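Local coordinates for secreted protein (Streptomyces lividans TK24, PDB 5LXZ), which binds copper and, as a galactose-oxidase-like metalloradical protein, probably oxidises its substrate with the help of a tyrosine radical, at residues L33-K38 against F229-E234; Y57-W62 against K70-P75; S581-M586 against A598-V603. The protein carries 1 engineered substitution. One frame throughout, in Å; residues are numbered along the deposited sequence.

How the contacts relate
From the N terminus, residues 33-38 open the first loop, and within it contact 2 closes a short hairpin between 57-62 and 70-75. The chain then runs on through the inserted beta-barrel domain before 229-234 returns to close contact 1, so contact 2 is nested inside contact 1. Contact 3 follows in series, a hairpin at the C-terminal end. Contact 1 lies between the others in space: Glu234 forms a salt bridge with Lys70 of contact 2, while Arg35 packs on Trp583 and Leu33 on Met585 of contact 3. Contacts 2 and 3 do not touch. Contact 2 pairs two strands of one blade, contact 1 joins turns of neighbouring blades, and contact 3 is a hairpin of the early-set domain.

Contact 1: residues L33-K38 against F229-E234; sequences LLRTGK and FDPVAE
Leu34 sets CG beside its backbone N (chi1 -52°), which aims the branch at Pro231 and Phe229, while the chain of Lys38, extended beyond CG, carries NZ to Glu234. Leu34 CB lies 3.8 Å from Pro231 CB, and its CD1 is also 3.8 Å from Phe229 CE2, the side chains of Leu34 and Phe229 crossing at about a right angle. Beside this, the guanidinium of Arg35 takes Val232 CG2 over one face, off-centre, with NH2 and CG2 3.4 Å apart. The polar end is a salt bridge: Lys38 NZ meets the syn lone pair of Glu234 OE2 at 3.2 Å, and the other oxygen, OE1, pairs with Lys70. A water accepts from Thr36 OG1 at 2.6 Å and donates to Pro231 O and Glu234 OE2, so it bridges the carboxylate to the Thr36 hydroxyl and to the Pro231 carbonyl. Each turn is braced internally. Leu34-Gly37 is a type I turn, Gly37 having positive phi (89°), and Asp230 OD1 accepts from Val232 N (2.9 Å) and Ala233 N. The arrangement is thus a meeting of two strand-connecting turns, one an Asx turn, from adjacent blades of a beta-propeller, consistent with the galactose-oxidase-like fold.

Contact 2: residues Y57-W62 against K70-P75; sequences YDTRIW and KKVPTP
Ile61 and Lys70 form an antiparallel hydrogen-bonded pair, N to O both ways at 3.0 Å, next to the non-hydrogen-bonded pair Arg60 and Lys71, and Val72 N extends the pairing to Thr59 O. On the Arg60 face, the arginine and Lys71 lie side by side and point the same way. The bend of Arg60 at chi2 (-70°) folds its guanidinium back along the strand, where Lys71 CG sits over one face, 3.5 Å from NH1. NH1 and NH2 grip Asp58 OD1 end-on, the oxygen lying in the guanidinium plane; NH1 also reaches Thr59 O, from the face of that carbonyl opposite to Val72 N. Outside the hairpin, NE and NH2 bond to the backbone oxygens of Tyr24 and Arg25. A leucine in place of Arg60 would probably leave Asp58 OD1 without its charged mate and Lys71 without the flat group its chain lies on. A water donates to Asp58 OD1 and accepts from Lys71 NZ, lying 2.8 Å from that NZ, which may ease the closeness of the two cationic ends. On the other face, Ile61 CD1 packs on Val72 CG2 at 3.6 Å, next to Phe229. Further along, Thr59 OG1 and Thr74 OG1 approach to 2.7 Å; Thr74 OG1 donates to Val72 O, and Thr59 OG1 also bonds Tyr236 OH. Tyr57 brings its ring edge to Thr74 O, with CD2 3.6 Å away. The whole is the outer beta hairpin of a propeller blade, strand 69-71 lying outermost and strand 545-547 at the far side of the same sheet.

Contact 3: residues S581-M586 against A598-V603; sequences SGWYMM and AEWVRV
Trp583 and Arg602 face each other across a non-hydrogen-bonded pair, and the aliphatic part of the arginine lies over the indole. Arg602 CB stands 3.7 Å from the centroid of the six-membered ring, only 9° off its normal, a CH-pi contact over the centre of the face. With CG anti to its backbone N (chi1 -172°), the arginine runs on across the ring, so that CD reaches 3.6 Å from Trp583 NE1. Trp600 meets Trp583 differently: the side chains cross at about a right angle, and Trp600 CB comes to the edge of the Trp583 ring, 4.0 Å from CZ3. Met585 in turn lies alongside Trp600, its CG over one face at 3.9 Å from the six-membered centroid, while SD makes an oblique Met-aromatic contact. Met585 CB also touches Ala598 CB at 3.6 Å. On the opposite face of the sheet, Tyr584 CD1 packs on Val603 CG2 at 3.8 Å, and Met586 CB on Val601 CG2. Six backbone bonds between strands 582-590 and 599-603 hold this register, as with Tyr584 N to Val601 O at 2.8 Å. Leu33 and Arg35 of the propeller border the tryptophan face, and Leu540 and Phe527 the other. Across the strands the side chains meet through dispersion and CH-pi contacts, so the hairpin of the early-set domain probably owes its side-chain cohesion to close-fitting shapes, with directional bonding supplied by the backbone.

Contact 1: residues L33-K38 against F229-E234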
loop_
_atom_site.group_PDB
_atom_site.type_symbol
_atom_site.label_atom_id
_atom_site.label_comp_id
_atom_site.label_asym_id
_atom_site.label_seq_id
_atom_site.Cartn_x
_atom_site.Cartn_y
_atom_site.Cartn_z
ATOM N N LEU A 33 -6.300 -0.010 11.981
ATOM C CA LEU A 33 -7.269 0.020 13.042
ATOM C C LEU A 33 -7.615 -1.390 13.430
ATOM O O LEU A 33 -7.903 -2.192 12.583
ATOM C CB LEU A 33 -8.510 0.803 12.639
ATOM C CG LEU A 33 -9.639 0.754 13.658
ATOM C CD1 LEU A 33 -9.232 1.472 14.935
ATOM C CD2 LEU A 33 -10.908 1.382 13.084
ATOM N N LEU A 34 -7.521 -1.702 14.727
ATOM C CA LEU A 34 -7.811 -3.029 15.248
ATOM C C LEU A 34 -9.208 -3.058 15.849
ATOM O O LEU A 34 -9.797 -2.028 16.204
ATOM C CB LEU A 34 -6.813 -3.342 16.361
ATOM C CG LEU A 34 -5.338 -3.159 15.985
ATOM C CD1 LEU A 34 -4.514 -3.335 17.254
ATOM C CD2 LEU A 34 -4.929 -4.113 14.894
ATOM N N ARG A 35 -9.753 -4.261 15.922
ATOM C CA ARG A 35 -11.131 -4.451 16.376
ATOM C C ARG A 35 -11.362 -4.068 17.820
ATOM O O ARG A 35 -12.486 -3.951 18.247
ATOM C CB ARG A 35 -11.592 -5.866 16.074
ATOM C CG ARG A 35 -10.862 -6.988 16.789
ATOM C CD ARG A 35 -11.571 -7.387 18.041
ATOM N NE ARG A 35 -11.135 -8.722 18.468
ATOM C CZ ARG A 35 -11.587 -9.323 19.561
ATOM N NH1 ARG A 35 -12.456 -8.720 20.345
ATOM N NH2 ARG A 35 -11.193 -10.557 19.829
ATOM N N THR A 36 -10.285 -3.886 18.580
ATOM C CA THR A 36 -10.336 -3.310 19.920
ATOM C C THR A 36 -10.563 -1.817 19.967
ATOM O O THR A 36 -10.720 -1.248 21.035
ATOM C CB THR A 36 -9.028 -3.616 20.649
ATOM O OG1 THR A 36 -7.947 -3.140 19.817
ATOM C CG2 THR A 36 -8.874 -5.099 20.849
ATOM N N GLY A 37 -10.563 -1.147 18.803
ATOM C CA GLY A 37 -10.681 0.268 18.727
ATOM C C GLY A 37 -9.353 0.999 18.795
ATOM O O GLY A 37 -9.336 2.214 18.683
ATOM N N LYS A 38 -8.263 0.262 18.959
ATOM C CA LYS A 38 -6.939 0.845 19.020
ATOM C C LYS A 38 -6.270 0.752 17.663
ATOM O O LYS A 38 -6.685 -0.052 16.809
ATOM C CB LYS A 38 -6.141 0.131 20.081
ATOM C CG LYS A 38 -6.842 0.281 21.441
ATOM C CD LYS A 38 -6.010 -0.310 22.517
ATOM C CE LYS A 38 -6.773 -0.436 23.826
ATOM N NZ LYS A 38 -5.831 -1.035 24.818
ATOM N N PHE A 229 -0.680 -10.392 14.168
ATOM C CA PHE A 229 -0.745 -9.492 15.304
ATOM C C PHE A 229 -2.091 -9.732 15.968
ATOM O O PHE A 229 -3.141 -9.572 15.333
ATOM C CB PHE A 229 -0.635 -8.018 14.913
ATOM C CG PHE A 229 -0.586 -7.129 16.105
ATOM C CD1 PHE A 229 0.632 -6.990 16.798
ATOM C CD2 PHE A 229 -1.736 -6.531 16.643
ATOM C CE1 PHE A 229 0.714 -6.207 17.936
ATOM C CE2 PHE A 229 -1.627 -5.762 17.813
ATOM C CZ PHE A 229 -0.411 -5.597 18.433
ATOM N N ASP A 230 -2.061 -10.103 17.244
ATOM C CA ASP A 230 -3.258 -10.378 18.015
ATOM C C ASP A 230 -3.631 -9.097 18.773
ATOM O O ASP A 230 -2.882 -8.664 19.662
ATOM C CB ASP A 230 -2.945 -11.550 18.962
ATOM C CG ASP A 230 -4.092 -11.910 19.872
ATOM O OD1 ASP A 230 -4.931 -11.068 20.181
ATOM O OD2 ASP A 230 -4.102 -13.089 20.305
ATOM N N PRO A 231 -4.755 -8.464 18.417
ATOM C CA PRO A 231 -5.116 -7.197 19.027
ATOM C C PRO A 231 -5.540 -7.299 20.494
ATOM O O PRO A 231 -5.440 -6.306 21.201
ATOM C CB PRO A 231 -6.240 -6.685 18.174
ATOM C CG PRO A 231 -6.778 -7.840 17.467
ATOM C CD PRO A 231 -5.748 -8.924 17.421
ATOM N N VAL A 232 -5.932 -8.469 20.951
ATOM C CA VAL A 232 -6.304 -8.618 22.377
ATOM C C VAL A 232 -5.050 -8.769 23.229
ATOM O O VAL A 232 -4.839 -8.018 24.186
ATOM C CB VAL A 232 -7.315 -9.751 22.575
ATOM C CG1 VAL A 232 -7.618 -9.983 24.065
ATOM C CG2 VAL A 232 -8.616 -9.431 21.827
ATOM N N ALA A 233 -4.171 -9.670 22.817
ATOM C CA ALA A 233 -2.889 -9.830 23.468
ATOM C C ALA A 233 -1.927 -8.661 23.239
ATOM O O ALA A 233 -0.976 -8.464 24.003
ATOM C CB ALA A 233 -2.264 -11.112 23.033
ATOM N N GLU A 234 -2.158 -7.904 22.162
ATOM C CA GLU A 234 -1.280 -6.836 21.729
ATOM C C GLU A 234 0.135 -7.323 21.491
ATOM O O GLU A 234 1.100 -6.709 21.926
ATOM C CB GLU A 234 -1.406 -5.641 22.662
ATOM C CG GLU A 234 -2.819 -5.083 22.622
ATOM C CD GLU A 234 -3.039 -3.844 23.475
ATOM O OE1 GLU A 234 -2.191 -3.554 24.350
ATOM O OE2 GLU A 234 -4.064 -3.172 23.236
HETATM O O HOH W 1 -5.563 -3.563 20.894
#

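Contact 2: residues Y57-W62 against K70-P75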
loop_
_atom_site.group_PDB
_atom_site.type_symbol
_atom_site.label_atom_id
_atom_site.label_comp_id
_atom_site.label_asym_id
_atom_site.label_seq_id
_atom_site.Cartn_x
_atom_site.Cartn_y
_atom_site.Cartn_z
ATOM N N TYR A 57 13.671 -1.916 16.039
ATOM C CA TYR A 57 12.379 -2.050 15.353
ATOM C C TYR A 57 11.286 -1.604 16.282
ATOM O O TYR A 57 11.274 -1.957 17.458
ATOM C CB TYR A 57 12.105 -3.507 14.982
ATOM C CG TYR A 57 13.214 -4.176 14.235
ATOM C CD1 TYR A 57 13.912 -3.540 13.228
ATOM C CD2 TYR A 57 13.581 -5.472 14.590
ATOM C CE1 TYR A 57 14.957 -4.178 12.585
ATOM C CE2 TYR A 57 14.573 -6.117 13.918
ATOM C CZ TYR A 57 15.260 -5.487 12.923
ATOM O OH TYR A 57 16.285 -6.101 12.224
ATOM N N ASP A 58 10.367 -0.784 15.777
ATOM C CA ASP A 58 9.388 -0.162 16.617
ATOM C C ASP A 58 7.939 -0.365 16.119
ATOM O O ASP A 58 7.662 -0.294 14.915
ATOM C CB ASP A 58 9.677 1.353 16.690
ATOM C CG ASP A 58 10.830 1.675 17.648
ATOM O OD1 ASP A 58 10.591 1.766 18.867
ATOM O OD2 ASP A 58 11.948 1.835 17.177
ATOM N N THR A 59 7.060 -0.580 17.069
ATOM C CA THR A 59 5.623 -0.602 16.902
ATOM C C THR A 59 5.004 0.121 18.076
ATOM O O THR A 59 5.527 0.058 19.202
ATOM C CB THR A 59 5.103 -2.060 16.879
ATOM O OG1 THR A 59 5.679 -2.722 15.762
ATOM C CG2 THR A 59 3.578 -2.141 16.796
ATOM N N ARG A 60 3.890 0.816 17.822
ATOM C CA ARG A 60 3.039 1.356 18.863
ATOM C C ARG A 60 1.617 0.878 18.767
ATOM O O ARG A 60 1.140 0.550 17.692
ATOM C CB ARG A 60 3.033 2.881 18.836
ATOM C CG ARG A 60 4.404 3.543 18.794
ATOM C CD ARG A 60 5.160 3.378 20.089
ATOM N NE ARG A 60 6.491 3.967 19.916
ATOM C CZ ARG A 60 7.644 3.328 19.723
ATOM N NH1 ARG A 60 7.737 2.012 19.735
ATOM N NH2 ARG A 60 8.761 4.031 19.538
ATOM N N ILE A 61 0.920 0.861 19.895
ATOM C CA ILE A 61 -0.539 0.796 19.950
ATOM C C ILE A 61 -1.037 2.079 20.561
ATOM O O ILE A 61 -0.596 2.466 21.668
ATOM C CB ILE A 61 -1.007 -0.374 20.788
ATOM C CG1 ILE A 61 -0.695 -1.649 20.052
ATOM C CG2 ILE A 61 -2.515 -0.252 21.119
ATOM C CD1 ILE A 61 -1.030 -2.868 20.839
ATOM N N TRP A 62 -1.934 2.756 19.847
ATOM C CA TRP A 62 -2.471 4.028 20.247
ATOM C C TRP A 62 -3.949 3.853 20.501
ATOM O O TRP A 62 -4.670 3.286 19.674
ATOM C CB TRP A 62 -2.232 5.049 19.156
ATOM C CG TRP A 62 -2.923 6.362 19.336
ATOM C CD1 TRP A 62 -2.828 7.210 20.406
ATOM C CD2 TRP A 62 -3.797 6.998 18.403
ATOM N NE1 TRP A 62 -3.606 8.335 20.201
ATOM C CE2 TRP A 62 -4.199 8.236 18.970
ATOM C CE3 TRP A 62 -4.303 6.627 17.145
ATOM C CZ2 TRP A 62 -5.090 9.113 18.321
ATOM C CZ3 TRP A 62 -5.184 7.494 16.499
ATOM C CH2 TRP A 62 -5.557 8.720 17.081
ATOM N N LYS A 70 1.420 2.947 23.774
ATOM C CA LYS A 70 2.415 2.031 24.307
ATOM C C LYS A 70 3.284 1.460 23.207
ATOM O O LYS A 70 2.881 1.410 22.043
ATOM C CB LYS A 70 1.784 0.895 25.105
ATOM C CG LYS A 70 0.882 -0.027 24.306
ATOM C CD LYS A 70 0.378 -1.219 25.111
ATOM C CE LYS A 70 1.263 -2.440 24.940
ATOM N NZ LYS A 70 0.545 -3.644 25.416
ATOM N N LYS A 71 4.467 1.018 23.589
ATOM C CA LYS A 71 5.355 0.298 22.717
ATOM C C LYS A 71 4.984 -1.163 22.712
ATOM O O LYS A 71 4.537 -1.711 23.721
ATOM C CB LYS A 71 6.808 0.462 23.143
ATOM C CG LYS A 71 7.259 1.895 23.235
ATOM C CD LYS A 71 8.772 1.972 23.241
ATOM C CE LYS A 71 9.209 3.410 23.224
ATOM N NZ LYS A 71 10.679 3.523 23.322
ATOM N N VAL A 72 5.163 -1.785 21.543
ATOM C CA VAL A 72 5.007 -3.218 21.357
ATOM C C VAL A 72 6.325 -3.835 20.878
ATOM O O VAL A 72 6.915 -3.387 19.924
ATOM C CB VAL A 72 3.913 -3.516 20.305
ATOM C CG1 VAL A 72 3.812 -5.012 20.061
ATOM C CG2 VAL A 72 2.582 -3.002 20.792
ATOM N N PRO A 73 6.808 -4.908 21.539
ATOM C CA PRO A 73 8.010 -5.565 21.046
ATOM C C PRO A 73 7.854 -6.034 19.596
ATOM O O PRO A 73 6.829 -6.664 19.265
ATOM C CB PRO A 73 8.166 -6.786 21.970
ATOM C CG PRO A 73 7.345 -6.494 23.156
ATOM C CD PRO A 73 6.252 -5.563 22.733
ATOM N N THR A 74 8.815 -5.657 18.772
ATOM C CA THR A 74 8.759 -5.873 17.332
ATOM C C THR A 74 9.869 -6.833 16.953
ATOM O O THR A 74 11.047 -6.467 17.003
ATOM C CB THR A 74 8.836 -4.542 16.601
ATOM O OG1 THR A 74 7.793 -3.727 17.143
ATOM C CG2 THR A 74 8.633 -4.729 15.104
ATOM N N PRO A 75 9.510 -8.060 16.544
ATOM C CA PRO A 75 10.508 -9.124 16.397
ATOM C C PRO A 75 11.375 -9.086 15.142
ATOM O O PRO A 75 12.459 -9.711 15.103
ATOM C CB PRO A 75 9.628 -10.386 16.408
ATOM C CG PRO A 75 8.363 -9.926 15.759
ATOM C CD PRO A 75 8.139 -8.577 16.377
HETATM O O HOH W 2 10.932 -3.891 19.533
HETATM O O HOH W 3 11.818 2.343 21.108
HETATM O O HOH W 4 8.342 -0.999 19.802
#

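Contact 3: residues S581-M586 against A598-V603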
loop_
_atom_site.group_PDB
_atom_site.type_symbol
_atom_site.label_atom_id
_atom_site.label_comp_id
_atom_site.label_asym_id
_atom_site.label_seq_id
_atom_site.Cartn_x
_atom_site.Cartn_y
_atom_site.Cartn_z
ATOM N N SER A 581 -15.260 -12.251 5.864
ATOM C CA SER A 581 -15.321 -12.523 7.289
ATOM C C SER A 581 -14.281 -11.681 8.035
ATOM O O SER A 581 -13.188 -11.386 7.539
ATOM C CB SER A 581 -15.030 -13.966 7.509
ATOM O OG SER A 581 -15.995 -14.757 6.865
ATOM N N GLY A 582 -14.646 -11.263 9.228
ATOM C CA GLY A 582 -13.828 -10.384 10.013
ATOM C C GLY A 582 -14.641 -9.356 10.734
ATOM O O GLY A 582 -15.866 -9.442 10.796
ATOM N N TRP A 583 -13.940 -8.412 11.317
ATOM C CA TRP A 583 -14.546 -7.389 12.138
ATOM C C TRP A 583 -14.732 -6.115 11.333
ATOM O O TRP A 583 -13.874 -5.735 10.542
ATOM C CB TRP A 583 -13.670 -7.111 13.334
ATOM C CG TRP A 583 -13.701 -8.158 14.370
ATOM C CD1 TRP A 583 -13.000 -9.346 14.368
ATOM C CD2 TRP A 583 -14.490 -8.160 15.551
ATOM N NE1 TRP A 583 -13.259 -10.034 15.523
ATOM C CE2 TRP A 583 -14.173 -9.339 16.260
ATOM C CE3 TRP A 583 -15.385 -7.256 16.098
ATOM C CZ2 TRP A 583 -14.736 -9.634 17.493
ATOM C CZ3 TRP A 583 -15.965 -7.555 17.297
ATOM C CH2 TRP A 583 -15.631 -8.729 17.990
ATOM N N TYR A 584 -15.822 -5.413 11.619
ATOM C CA TYR A 584 -16.240 -4.227 10.954
ATOM C C TYR A 584 -16.710 -3.199 11.962
ATOM O O TYR A 584 -17.273 -3.545 13.005
ATOM C CB TYR A 584 -17.421 -4.495 10.052
ATOM C CG TYR A 584 -17.134 -5.335 8.826
ATOM C CD1 TYR A 584 -17.058 -6.720 8.923
ATOM C CD2 TYR A 584 -16.929 -4.752 7.585
ATOM C CE1 TYR A 584 -16.776 -7.487 7.819
ATOM C CE2 TYR A 584 -16.664 -5.520 6.470
ATOM C CZ TYR A 584 -16.563 -6.877 6.579
ATOM O OH TYR A 584 -16.314 -7.635 5.449
ATOM N N MET A 585 -16.529 -1.928 11.607
ATOM C CA MET A 585 -17.232 -0.819 12.246
ATOM C C MET A 585 -18.608 -0.666 11.670
ATOM O O MET A 585 -18.755 -0.551 10.453
ATOM C CB MET A 585 -16.486 0.467 12.050
ATOM C CG MET A 585 -15.195 0.580 12.838
ATOM S SD MET A 585 -14.293 2.098 12.496
ATOM C CE MET A 585 -13.653 1.819 10.844
ATOM N N MET A 586 -19.657 -0.620 12.504
ATOM C CA MET A 586 -20.972 -0.307 12.012
ATOM C C MET A 586 -21.331 1.109 12.413
ATOM O O MET A 586 -21.388 1.428 13.607
ATOM C CB MET A 586 -22.036 -1.281 12.505
ATOM C CG MET A 586 -23.324 -1.128 11.699
ATOM S SD MET A 586 -24.662 -2.103 12.375
ATOM C CE MET A 586 -25.160 -1.120 13.780
ATOM N N ALA A 598 -19.080 4.327 15.896
ATOM C CA ALA A 598 -19.279 2.972 15.468
ATOM C C ALA A 598 -19.430 1.969 16.577
ATOM O O ALA A 598 -18.789 2.104 17.616
ATOM C CB ALA A 598 -18.116 2.551 14.551
ATOM N N GLU A 599 -20.214 0.929 16.312
ATOM C CA GLU A 599 -20.199 -0.291 17.088
ATOM C C GLU A 599 -19.475 -1.339 16.296
ATOM O O GLU A 599 -19.634 -1.402 15.074
ATOM C CB GLU A 599 -21.625 -0.775 17.358
ATOM C CG GLU A 599 -22.439 0.188 18.192
ATOM C CD GLU A 599 -21.910 0.293 19.600
ATOM O OE1 GLU A 599 -22.075 -0.694 20.342
ATOM O OE2 GLU A 599 -21.291 1.322 19.960
ATOM N N TRP A 600 -18.750 -2.201 16.977
ATOM C CA TRP A 600 -18.045 -3.306 16.317
ATOM C C TRP A 600 -18.921 -4.516 16.052
ATOM O O TRP A 600 -19.668 -4.975 16.941
ATOM C CB TRP A 600 -16.805 -3.692 17.101
ATOM C CG TRP A 600 -15.689 -2.701 16.992
ATOM C CD1 TRP A 600 -15.433 -1.662 17.827
ATOM C CD2 TRP A 600 -14.773 -2.568 15.916
ATOM N NE1 TRP A 600 -14.375 -0.939 17.396
ATOM C CE2 TRP A 600 -13.954 -1.455 16.202
ATOM C CE3 TRP A 600 -14.519 -3.308 14.762
ATOM C CZ2 TRP A 600 -12.898 -1.085 15.403
ATOM C CZ3 TRP A 600 -13.473 -2.910 13.942
ATOM C CH2 TRP A 600 -12.692 -1.799 14.255
ATOM N N VAL A 601 -18.813 -5.073 14.852
ATOM C CA VAL A 601 -19.593 -6.221 14.410
ATOM C C VAL A 601 -18.631 -7.234 13.819
ATOM O O VAL A 601 -17.798 -6.887 12.950
ATOM C CB VAL A 601 -20.641 -5.830 13.373
ATOM C CG1 VAL A 601 -21.331 -7.052 12.760
ATOM C CG2 VAL A 601 -21.660 -4.945 14.039
ATOM N N ARG A 602 -18.693 -8.463 14.306
ATOM C CA ARG A 602 -17.940 -9.551 13.726
ATOM C C ARG A 602 -18.816 -10.321 12.789
ATOM O O ARG A 602 -19.890 -10.783 13.153
ATOM C CB ARG A 602 -17.399 -10.477 14.805
ATOM C CG ARG A 602 -16.452 -11.524 14.245
ATOM C CD ARG A 602 -15.921 -12.446 15.306
ATOM N NE ARG A 602 -16.888 -13.384 15.826
ATOM C CZ ARG A 602 -17.152 -14.594 15.317
ATOM N NH1 ARG A 602 -16.580 -15.009 14.206
ATOM N NH2 ARG A 602 -18.037 -15.381 15.925
ATOM N N VAL A 603 -18.330 -10.528 11.581
ATOM C CA VAL A 603 -18.984 -11.388 10.589
ATOM C C VAL A 603 -18.195 -12.676 10.499
ATOM O O VAL A 603 -17.029 -12.684 10.117
ATOM C CB VAL A 603 -19.063 -10.680 9.232
ATOM C CG1 VAL A 603 -19.665 -11.575 8.187
ATOM C CG2 VAL A 603 -19.808 -9.366 9.328
#